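PDB 2WGP: dual specificity protein phosphatase 14 from Homo sapiens, which removes phosphate from tyrosine, serine and threonine residues of proteins, inactivating the MAP kinases ERK, JNK and p38 and damping T-cell receptor signalling through TAB1. Local coordinates for residues C121-M126 with R155-Y160; T59-N64 with H109-V114; I52-N57 with Q69-K74. One frame throughout, in Å; residues are numbered along the deposited sequence.

Contact 1. Residues C121-M126 with R155-Y160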
loop_
_atom_site.group_PDB
_atom_site.type_symbol
_atom_site.label_atom_id
_atom_site.label_comp_id
_atom_site.label_asym_id
_atom_site.label_seq_id
_atom_site.Cartn_x
_atom_site.Cartn_y
_atom_site.Cartn_z
ATOM N N CYS A 121 22.771 15.832 10.888
ATOM C CA CYS A 121 23.581 16.131 12.085
ATOM C C CYS A 121 23.601 14.961 13.069
ATOM O O CYS A 121 24.664 14.630 13.604
ATOM C CB CYS A 121 23.110 17.416 12.776
ATOM S SG CYS A 121 23.374 18.887 11.828
ATOM N N ILE A 122 22.447 14.327 13.287
ATOM C CA ILE A 122 22.377 13.160 14.175
ATOM C C ILE A 122 23.267 12.021 13.651
ATOM O O ILE A 122 23.993 11.368 14.426
ATOM C CB ILE A 122 20.906 12.666 14.385
ATOM C CG1 ILE A 122 20.117 13.673 15.234
ATOM C CG2 ILE A 122 20.882 11.306 15.063
ATOM C CD1 ILE A 122 18.551 13.511 15.159
ATOM N N ALA A 123 23.242 11.813 12.331
ATOM C CA ALA A 123 24.052 10.756 11.728
ATOM C C ALA A 123 25.554 11.058 11.932
ATOM O O ALA A 123 26.329 10.162 12.289
ATOM C CB ALA A 123 23.709 10.600 10.237
ATOM N N TYR A 124 25.943 12.316 11.730
ATOM C CA TYR A 124 27.325 12.774 11.952
ATOM C C TYR A 124 27.806 12.547 13.397
ATOM O O TYR A 124 28.901 12.021 13.625
ATOM C CB TYR A 124 27.478 14.269 11.578
ATOM C CG TYR A 124 28.759 14.871 12.082
ATOM C CD1 TYR A 124 29.977 14.628 11.423
ATOM C CD2 TYR A 124 28.778 15.639 13.255
ATOM C CE1 TYR A 124 31.162 15.151 11.893
ATOM C CE2 TYR A 124 29.973 16.148 13.758
ATOM C CZ TYR A 124 31.157 15.911 13.072
ATOM O OH TYR A 124 32.326 16.439 13.544
ATOM N N LEU A 125 26.985 12.938 14.359
ATOM C CA LEU A 125 27.293 12.735 15.782
ATOM C C LEU A 125 27.523 11.258 16.138
ATOM O O LEU A 125 28.449 10.938 16.877
ATOM C CB LEU A 125 26.189 13.321 16.662
ATOM C CG LEU A 125 26.044 14.850 16.734
ATOM C CD1 LEU A 125 24.845 15.204 17.648
ATOM C CD2 LEU A 125 27.334 15.533 17.229
ATOM N N MET A 126 26.705 10.360 15.598
ATOM C CA MET A 126 26.909 8.941 15.805
ATOM C C MET A 126 28.229 8.451 15.209
ATOM O O MET A 126 28.983 7.722 15.879
ATOM C CB MET A 126 25.769 8.118 15.224
ATOM C CG MET A 126 24.449 8.214 16.011
ATOM S SD MET A 126 23.296 6.938 15.559
ATOM C CE MET A 126 22.751 7.516 13.928
ATOM N N ARG A 155 13.441 5.620 10.761
ATOM C CA ARG A 155 13.748 4.244 10.295
ATOM C C ARG A 155 15.180 4.164 9.748
ATOM O O ARG A 155 15.934 3.257 10.075
ATOM C CB ARG A 155 12.764 3.756 9.227
ATOM C CG ARG A 155 11.361 3.536 9.726
ATOM C CD ARG A 155 10.500 2.773 8.707
ATOM N NE ARG A 155 10.203 3.529 7.482
ATOM C CZ ARG A 155 9.188 4.387 7.303
ATOM N NH1 ARG A 155 8.326 4.663 8.283
ATOM N NH2 ARG A 155 9.048 4.983 6.124
ATOM N N GLN A 156 15.564 5.169 8.979
ATOM C CA GLN A 156 16.871 5.168 8.337
ATOM C C GLN A 156 17.985 5.401 9.346
ATOM O O GLN A 156 19.027 4.739 9.287
ATOM C CB GLN A 156 16.896 6.187 7.190
ATOM C CG GLN A 156 15.940 5.845 6.044
ATOM C CD GLN A 156 15.951 6.856 4.915
ATOM O OE1 GLN A 156 17.015 7.168 4.364
ATOM N NE2 GLN A 156 14.759 7.347 4.522
ATOM N N LEU A 157 17.773 6.330 10.289
ATOM C CA LEU A 157 18.735 6.549 11.386
ATOM C C LEU A 157 18.951 5.305 12.248
ATOM O O LEU A 157 20.076 5.032 12.681
ATOM C CB LEU A 157 18.260 7.693 12.298
ATOM C CG LEU A 157 18.463 9.104 11.753
ATOM C CD1 LEU A 157 17.710 10.093 12.593
ATOM C CD2 LEU A 157 19.951 9.457 11.623
ATOM N N ILE A 158 17.868 4.577 12.510
ATOM C CA ILE A 158 17.906 3.359 13.336
ATOM C C ILE A 158 18.734 2.275 12.646
ATOM O O ILE A 158 19.541 1.613 13.284
ATOM C CB ILE A 158 16.496 2.821 13.685
ATOM C CG1 ILE A 158 15.824 3.720 14.729
ATOM C CG2 ILE A 158 16.596 1.360 14.229
ATOM C CD1 ILE A 158 14.263 3.571 14.851
ATOM N N ASP A 159 18.527 2.111 11.337
ATOM C CA ASP A 159 19.353 1.192 10.545
ATOM C C ASP A 159 20.825 1.591 10.595
ATOM O O ASP A 159 21.674 0.743 10.809
ATOM C CB ASP A 159 18.862 1.090 9.081
ATOM C CG ASP A 159 19.526 -0.065 8.332
ATOM O OD1 ASP A 159 20.693 0.084 7.929
ATOM O OD2 ASP A 159 18.896 -1.131 8.168
ATOM N N TYR A 160 21.116 2.878 10.412
ATOM C CA TYR A 160 22.496 3.388 10.426
ATOM C C TYR A 160 23.151 3.194 11.792
ATOM O O TYR A 160 24.307 2.774 11.873
ATOM C CB TYR A 160 22.512 4.860 10.053
ATOM C CG TYR A 160 23.878 5.467 9.789
ATOM C CD1 TYR A 160 24.740 4.925 8.817
ATOM C CD2 TYR A 160 24.287 6.619 10.469
ATOM C CE1 TYR A 160 25.958 5.507 8.535
ATOM C CE2 TYR A 160 25.521 7.191 10.219
ATOM C CZ TYR A 160 26.346 6.636 9.245
ATOM O OH TYR A 160 27.533 7.246 8.995
#
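Leu-157 and Tyr-160, one turn apart on helix 151-165, meet Ile-122, Ala-123 and Met-126 of helix 116-129 in a wholly buried contact with no hydrogen bond across it. Among the aliphatic groups, the CD2 methyl of Leu-157 is the common meeting point. It lies 4.0 Å from CG2 of Ile-122, whose side chain runs at about a right angle to that of the leucine, and it also reaches Ala-123 CB and the methyl end of Met-126. In Met-126 the bend at chi3 (-74°) directs CE to the space beside Leu-157 and Tyr-160, 3.9 Å from Leu-157 O.

The two segments run almost parallel, their axes 9° apart in direction and 10.7 Å distant, within the helical layer of the phosphatase fold; helix 116-129 is the one that follows the phosphate-binding loop.

At the edge of the Tyr-160 ring lie Ala-123 O, in plane and 3.7 Å from CE2, and Met-126 CE, 3.9 Å from CD2. Ala-123 CB is 3.9 Å from Tyr-160 CE2, a side chain small enough to let the ring come this close. Tyr-160 OH hydrogen-bonds to Asp-90 OD2. An alanine in place of Tyr-160 is likely to leave Asp-90 without that partner and to open a gap beside Ala-123 and the Met-126 methyl. Phe-89 of helix 89-101 packs against Ala-123, Leu-157 and the Tyr-160 ring.

Contact 2. Residues T59-N64 with H109-V114. With PO4 (phosphate ion), chain C.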
loop_
_atom_site.group_PDB
_atom_site.type_symbol
_atom_site.label_atom_id
_atom_site.label_comp_id
_atom_site.label_asym_id
_atom_site.label_seq_id
_atom_site.Cartn_x
_atom_site.Cartn_y
_atom_site.Cartn_z
ATOM N N THR A 59 18.329 20.556 0.798
ATOM C CA THR A 59 17.025 20.750 0.185
ATOM C C THR A 59 17.135 20.676 -1.308
ATOM O O THR A 59 18.190 20.993 -1.884
ATOM C CB THR A 59 16.399 22.139 0.503
ATOM O OG1 THR A 59 17.011 23.149 -0.312
ATOM C CG2 THR A 59 16.545 22.484 1.983
ATOM N N ILE A 60 16.049 20.236 -1.925
ATOM C CA ILE A 60 15.912 20.323 -3.357
ATOM C C ILE A 60 15.468 21.751 -3.731
ATOM O O ILE A 60 15.954 22.325 -4.705
ATOM C CB ILE A 60 14.963 19.193 -3.872
ATOM C CG1 ILE A 60 14.805 19.226 -5.397
ATOM C CG2 ILE A 60 13.593 19.233 -3.180
ATOM C CD1 ILE A 60 14.265 17.928 -5.935
ATOM N N GLU A 61 14.582 22.317 -2.914
ATOM C CA GLU A 61 13.794 23.469 -3.300
ATOM C C GLU A 61 14.389 24.853 -3.048
ATOM O O GLU A 61 13.894 25.838 -3.600
ATOM C CB GLU A 61 12.380 23.361 -2.684
ATOM C CG GLU A 61 12.226 23.711 -1.177
ATOM C CD GLU A 61 12.548 22.566 -0.211
ATOM O OE1 GLU A 61 13.099 21.514 -0.615
ATOM O OE2 GLU A 61 12.265 22.740 0.997
ATOM N N ILE A 62 15.432 24.919 -2.226
ATOM C CA ILE A 62 16.167 26.165 -1.982
ATOM C C ILE A 62 17.462 26.172 -2.818
ATOM O O ILE A 62 18.312 25.294 -2.660
ATOM C CB ILE A 62 16.545 26.351 -0.492
ATOM C CG1 ILE A 62 15.307 26.225 0.389
ATOM C CG2 ILE A 62 17.302 27.706 -0.262
ATOM C CD1 ILE A 62 15.562 26.516 1.894
ATOM N N PRO A 63 17.609 27.161 -3.723
ATOM C CA PRO A 63 18.877 27.296 -4.490
ATOM C C PRO A 63 20.028 27.832 -3.620
ATOM O O PRO A 63 19.795 28.656 -2.751
ATOM C CB PRO A 63 18.533 28.305 -5.591
ATOM C CG PRO A 63 17.050 28.624 -5.422
ATOM C CD PRO A 63 16.621 28.183 -4.086
ATOM N N ASN A 64 21.256 27.380 -3.862
ATOM C CA ASN A 64 22.428 27.919 -3.127
ATOM C C ASN A 64 22.553 29.384 -3.460
ATOM O O ASN A 64 22.459 29.762 -4.636
ATOM C CB ASN A 64 23.723 27.219 -3.532
ATOM C CG ASN A 64 23.753 25.750 -3.145
ATOM O OD1 ASN A 64 23.113 25.338 -2.184
ATOM N ND2 ASN A 64 24.518 24.960 -3.885
ATOM N N HIS A 109 21.896 23.065 6.563
ATOM C CA HIS A 109 20.582 23.711 6.595
ATOM C C HIS A 109 19.575 22.960 5.746
ATOM O O HIS A 109 19.935 22.232 4.798
ATOM C CB HIS A 109 20.627 25.213 6.216
ATOM C CG HIS A 109 20.617 25.505 4.739
ATOM N ND1 HIS A 109 19.462 25.488 3.973
ATOM C CD2 HIS A 109 21.618 25.876 3.904
ATOM C CE1 HIS A 109 19.768 25.806 2.726
ATOM N NE2 HIS A 109 21.066 26.046 2.656
ATOM N N CYS A 110 18.311 23.132 6.092
ATOM C CA CYS A 110 17.212 22.686 5.238
ATOM C C CYS A 110 16.277 23.890 5.081
ATOM O O CYS A 110 16.766 25.013 4.917
ATOM C CB CYS A 110 16.565 21.434 5.833
ATOM S SG CYS A 110 16.202 21.477 7.594
ATOM N N ALA A 111 14.957 23.693 5.125
ATOM C CA ALA A 111 13.992 24.789 5.030
ATOM C C ALA A 111 13.622 25.247 6.441
ATOM O O ALA A 111 13.921 26.364 6.837
ATOM C CB ALA A 111 12.726 24.352 4.252
ATOM N N ALA A 112 13.079 24.316 7.215
ATOM C CA ALA A 112 12.560 24.575 8.555
ATOM C C ALA A 112 13.556 24.358 9.686
ATOM O O ALA A 112 13.290 24.732 10.815
ATOM C CB ALA A 112 11.277 23.715 8.788
ATOM N N GLY A 113 14.711 23.771 9.405
ATOM C CA GLY A 113 15.638 23.422 10.467
ATOM C C GLY A 113 15.087 22.385 11.448
ATOM O O GLY A 113 15.526 22.324 12.600
ATOM N N VAL A 114 14.161 21.546 10.981
ATOM C CA VAL A 114 13.438 20.600 11.818
ATOM C C VAL A 114 13.779 19.107 11.546
ATOM O O VAL A 114 13.951 18.308 12.481
ATOM C CB VAL A 114 11.894 20.857 11.657
ATOM C CG1 VAL A 114 11.060 19.738 12.245
ATOM C CG2 VAL A 114 11.500 22.177 12.298
HETATM P P PO4 C . 12.683 20.396 6.875
HETATM O O1 PO4 C . 13.367 19.162 6.359
HETATM O O2 PO4 C . 12.771 21.628 6.019
HETATM O O3 PO4 C . 13.303 20.786 8.215
HETATM O O4 PO4 C . 11.207 20.106 7.151
HETATM O O HOH W 1 22.676 27.393 0.609
#
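The imidazole of His-109 meets Ile-62 obliquely, CE1 lying 4.3 Å from the CG2 methyl, while polar partners hold the ring at its edges. ND1 donates an almost straight hydrogen bond (175°) to Cys-110 O, only slightly out of the ring plane, and a water sits in plane by NE2 at 2.9 Å. Partners at both nitrogens, above all Cys-110 O, are likely to restrain the ring's rotation. The other flat group, the carboxylate of Glu-61, brings OE2 to Ala-111 CB, and its OE1 forms a salt bridge with Arg-116.

The apolar branches of 59-64 cover the backbone of 109-114. Thr-59 CG2 presses on Cys-110 CA at 3.3 Å, tighter than usual van der Waals contact. Its hydroxyl, turned into the space between N and C (chi1 78°), accepts from Ile-62 N to form an ST motif and also bonds to Asn-57. A threonine thus serves both roles, methyl packed on the Cys-110 backbone, hydroxyl bonded within its own segment. Ile-62 extends CD1 to 3.6 Å from Cys-110 O.

Residues 111-114 point amides at a phosphate ion: Ala-111 N and Ala-112 N both donate to O2, and Val-114 N donates to O3. Ser-115 N and Arg-116 NE complete the grip, and the SG of Cys-110, the nucleophile that forms the phosphocysteine intermediate, stands 3.0 Å from O3. This is the HCX5R phosphate-binding P-loop of the protein tyrosine phosphatases.

Contact 3. Residues I52-N57 with Q69-K74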
loop_
_atom_site.group_PDB
_atom_site.type_symbol
_atom_site.label_atom_id
_atom_site.label_comp_id
_atom_site.label_asym_id
_atom_site.label_seq_id
_atom_site.Cartn_x
_atom_site.Cartn_y
_atom_site.Cartn_z
ATOM N N ILE A 52 31.963 29.857 9.760
ATOM C CA ILE A 52 31.416 28.895 8.808
ATOM C C ILE A 52 32.110 29.071 7.454
ATOM O O ILE A 52 32.239 30.186 6.938
ATOM C CB ILE A 52 29.861 28.987 8.708
ATOM C CG1 ILE A 52 29.227 28.472 10.018
ATOM C CG2 ILE A 52 29.310 28.170 7.481
ATOM C CD1 ILE A 52 27.791 28.899 10.260
ATOM N N THR A 53 32.613 27.959 6.937
ATOM C CA THR A 53 33.342 27.920 5.673
ATOM C C THR A 53 32.646 27.046 4.615
ATOM O O THR A 53 32.929 27.167 3.420
ATOM C CB THR A 53 34.770 27.377 5.907
ATOM O OG1 THR A 53 34.690 26.084 6.518
ATOM C CG2 THR A 53 35.567 28.336 6.805
ATOM N N CYS A 54 31.752 26.161 5.072
ATOM C CA CYS A 54 31.079 25.211 4.211
ATOM C C CYS A 54 29.597 25.172 4.531
ATOM O O CYS A 54 29.199 25.116 5.717
ATOM C CB CYS A 54 31.674 23.832 4.401
ATOM S SG CYS A 54 30.925 22.534 3.402
ATOM N N ILE A 55 28.785 25.266 3.480
ATOM C CA ILE A 55 27.325 25.178 3.596
ATOM C C ILE A 55 26.809 23.928 2.869
ATOM O O ILE A 55 26.977 23.773 1.640
ATOM C CB ILE A 55 26.608 26.439 3.025
ATOM C CG1 ILE A 55 27.088 27.718 3.729
ATOM C CG2 ILE A 55 25.084 26.315 3.158
ATOM C CD1 ILE A 55 26.517 29.023 3.116
ATOM N N VAL A 56 26.175 23.051 3.653
ATOM C CA VAL A 56 25.459 21.883 3.154
ATOM C C VAL A 56 23.978 22.240 3.072
ATOM O O VAL A 56 23.274 22.375 4.087
ATOM C CB VAL A 56 25.670 20.625 4.038
ATOM C CG1 VAL A 56 24.898 19.461 3.484
ATOM C CG2 VAL A 56 27.149 20.248 4.129
ATOM N N ASN A 57 23.523 22.394 1.851
ATOM C CA ASN A 57 22.130 22.703 1.562
ATOM C C ASN A 57 21.353 21.395 1.347
ATOM O O ASN A 57 21.360 20.842 0.243
ATOM C CB ASN A 57 22.063 23.619 0.339
ATOM C CG ASN A 57 20.666 23.948 -0.064
ATOM O OD1 ASN A 57 19.710 23.522 0.591
ATOM N ND2 ASN A 57 20.520 24.700 -1.150
ATOM N N GLN A 69 32.538 33.318 -0.376
ATOM C CA GLN A 69 33.149 33.021 0.923
ATOM C C GLN A 69 32.940 31.594 1.399
ATOM O O GLN A 69 33.625 31.142 2.315
ATOM C CB GLN A 69 32.598 33.968 1.994
ATOM C CG GLN A 69 33.095 35.389 1.854
ATOM C CD GLN A 69 32.466 36.123 0.693
ATOM O OE1 GLN A 69 31.353 35.813 0.286
ATOM N NE2 GLN A 69 33.192 37.104 0.142
ATOM N N PHE A 70 31.962 30.901 0.836
ATOM C CA PHE A 70 31.637 29.571 1.312
ATOM C C PHE A 70 31.762 28.580 0.206
ATOM O O PHE A 70 31.541 28.898 -0.966
ATOM C CB PHE A 70 30.220 29.511 1.927
ATOM C CG PHE A 70 29.916 30.653 2.832
ATOM C CD1 PHE A 70 30.551 30.770 4.069
ATOM C CD2 PHE A 70 29.000 31.631 2.450
ATOM C CE1 PHE A 70 30.270 31.855 4.931
ATOM C CE2 PHE A 70 28.716 32.716 3.291
ATOM C CZ PHE A 70 29.353 32.817 4.533
ATOM N N GLU A 71 32.121 27.372 0.609
ATOM C CA GLU A 71 31.998 26.193 -0.204
ATOM C C GLU A 71 30.564 25.706 -0.049
ATOM O O GLU A 71 30.011 25.767 1.035
ATOM C CB GLU A 71 32.989 25.152 0.316
ATOM C CG GLU A 71 32.972 23.840 -0.383
ATOM C CD GLU A 71 33.879 22.828 0.292
ATOM O OE1 GLU A 71 34.046 21.744 -0.285
ATOM O OE2 GLU A 71 34.411 23.107 1.393
ATOM N N TYR A 72 29.939 25.253 -1.126
ATOM C CA TYR A 72 28.549 24.788 -1.056
ATOM C C TYR A 72 28.446 23.326 -1.462
ATOM O O TYR A 72 29.073 22.905 -2.460
ATOM C CB TYR A 72 27.645 25.613 -1.983
ATOM C CG TYR A 72 27.354 26.997 -1.497
ATOM C CD1 TYR A 72 28.262 28.030 -1.701
ATOM C CD2 TYR A 72 26.166 27.288 -0.845
ATOM C CE1 TYR A 72 28.002 29.295 -1.269
ATOM C CE2 TYR A 72 25.911 28.552 -0.380
ATOM C CZ TYR A 72 26.828 29.559 -0.597
ATOM O OH TYR A 72 26.573 30.833 -0.163
ATOM N N VAL A 73 27.637 22.575 -0.707
ATOM C CA VAL A 73 27.301 21.182 -1.011
ATOM C C VAL A 73 25.773 21.022 -1.030
ATOM O O VAL A 73 25.114 21.255 -0.041
ATOM C CB VAL A 73 27.891 20.202 0.025
ATOM C CG1 VAL A 73 27.515 18.749 -0.323
ATOM C CG2 VAL A 73 29.429 20.374 0.131
ATOM N N LYS A 74 25.230 20.638 -2.173
ATOM C CA LYS A 74 23.785 20.453 -2.335
ATOM C C LYS A 74 23.450 18.980 -2.125
ATOM O O LYS A 74 24.040 18.105 -2.765
ATOM C CB LYS A 74 23.397 20.879 -3.742
ATOM C CG LYS A 74 21.934 20.713 -4.146
ATOM C CD LYS A 74 21.121 21.925 -3.703
ATOM C CE LYS A 74 19.895 22.095 -4.565
ATOM N NZ LYS A 74 19.169 23.342 -4.254
HETATM O O HOH W 2 35.131 28.278 2.189
HETATM O O HOH W 3 35.527 24.477 4.365
#
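Ile-55 stands between two aromatic side chains of 69-74, Phe-70 just before the strand and Tyr-72 on it. With CG1 placed opposite the carbonyl carbon (chi1 -58°) and the arm extended at chi2 (174°), CD1 comes to 3.6 Å from Tyr-72 CE2 and 3.7 Å from Phe-70 CD2. Ile-55 lies alongside Tyr-72 but crosses Phe-70 at a slant; the CG1-CD1 arm of isoleucine sets one methyl against both rings, while its beta branching suits the strand. The Phe-70 ring turns an edge to Ile-52 O, which lies in its plane 3.3 Å from CE1.

Asn-57 and Lys-74 continue this face, side by side; both polar ends turn to the loop 59-64, the asparagine toward Ile-62 and the lysine bonded weakly to Ile-60. On the other face Val-56 and Val-73 run abreast, and Cys-54 SG touches Val-73 CG2.

The strands run parallel, 17° apart in direction, and their bonds zigzag from Glu-71 N to Thr-53 O, Ile-55 N to Glu-71 O (2.8 Å), Val-73 N to Ile-55 O and Asn-57 N to Val-73 O (2.7 Å).

Strand 71-74 is outermost in the chain's main sheet, while 54-57 is paired on its other side with strand 106-109. Helix 89-101 covers the face of Cys-54 and Val-73, where Lys-95 forms a salt bridge with Glu-71, and helix 44-49 packs on Ile-52 and Ile-55.

Overall arrangement
Contacts 2 and 3 adjoin, their centres 13 Å apart, and their segments alternate along the chain: 59-64 lies in the connection between strands 54-57 and 71-74. Asn-57 joins them, its ND2 probably hydrogen-bonded to Ile-62 O at 2.7 Å and to Asn-64 OD1 at 2.9 Å. Its side chain is about 6 Å from that of the nucleophile Cys-110, so the C-terminal end of strand 54-57 lies close to the phosphate site of contact 2. Contact 1 lies across the chain's centre, its centre 19 Å from that of contact 2 and 21 Å from that of contact 3. Even so, Ile-122 comes within about 11 Å of Cys-110, side chain to side chain.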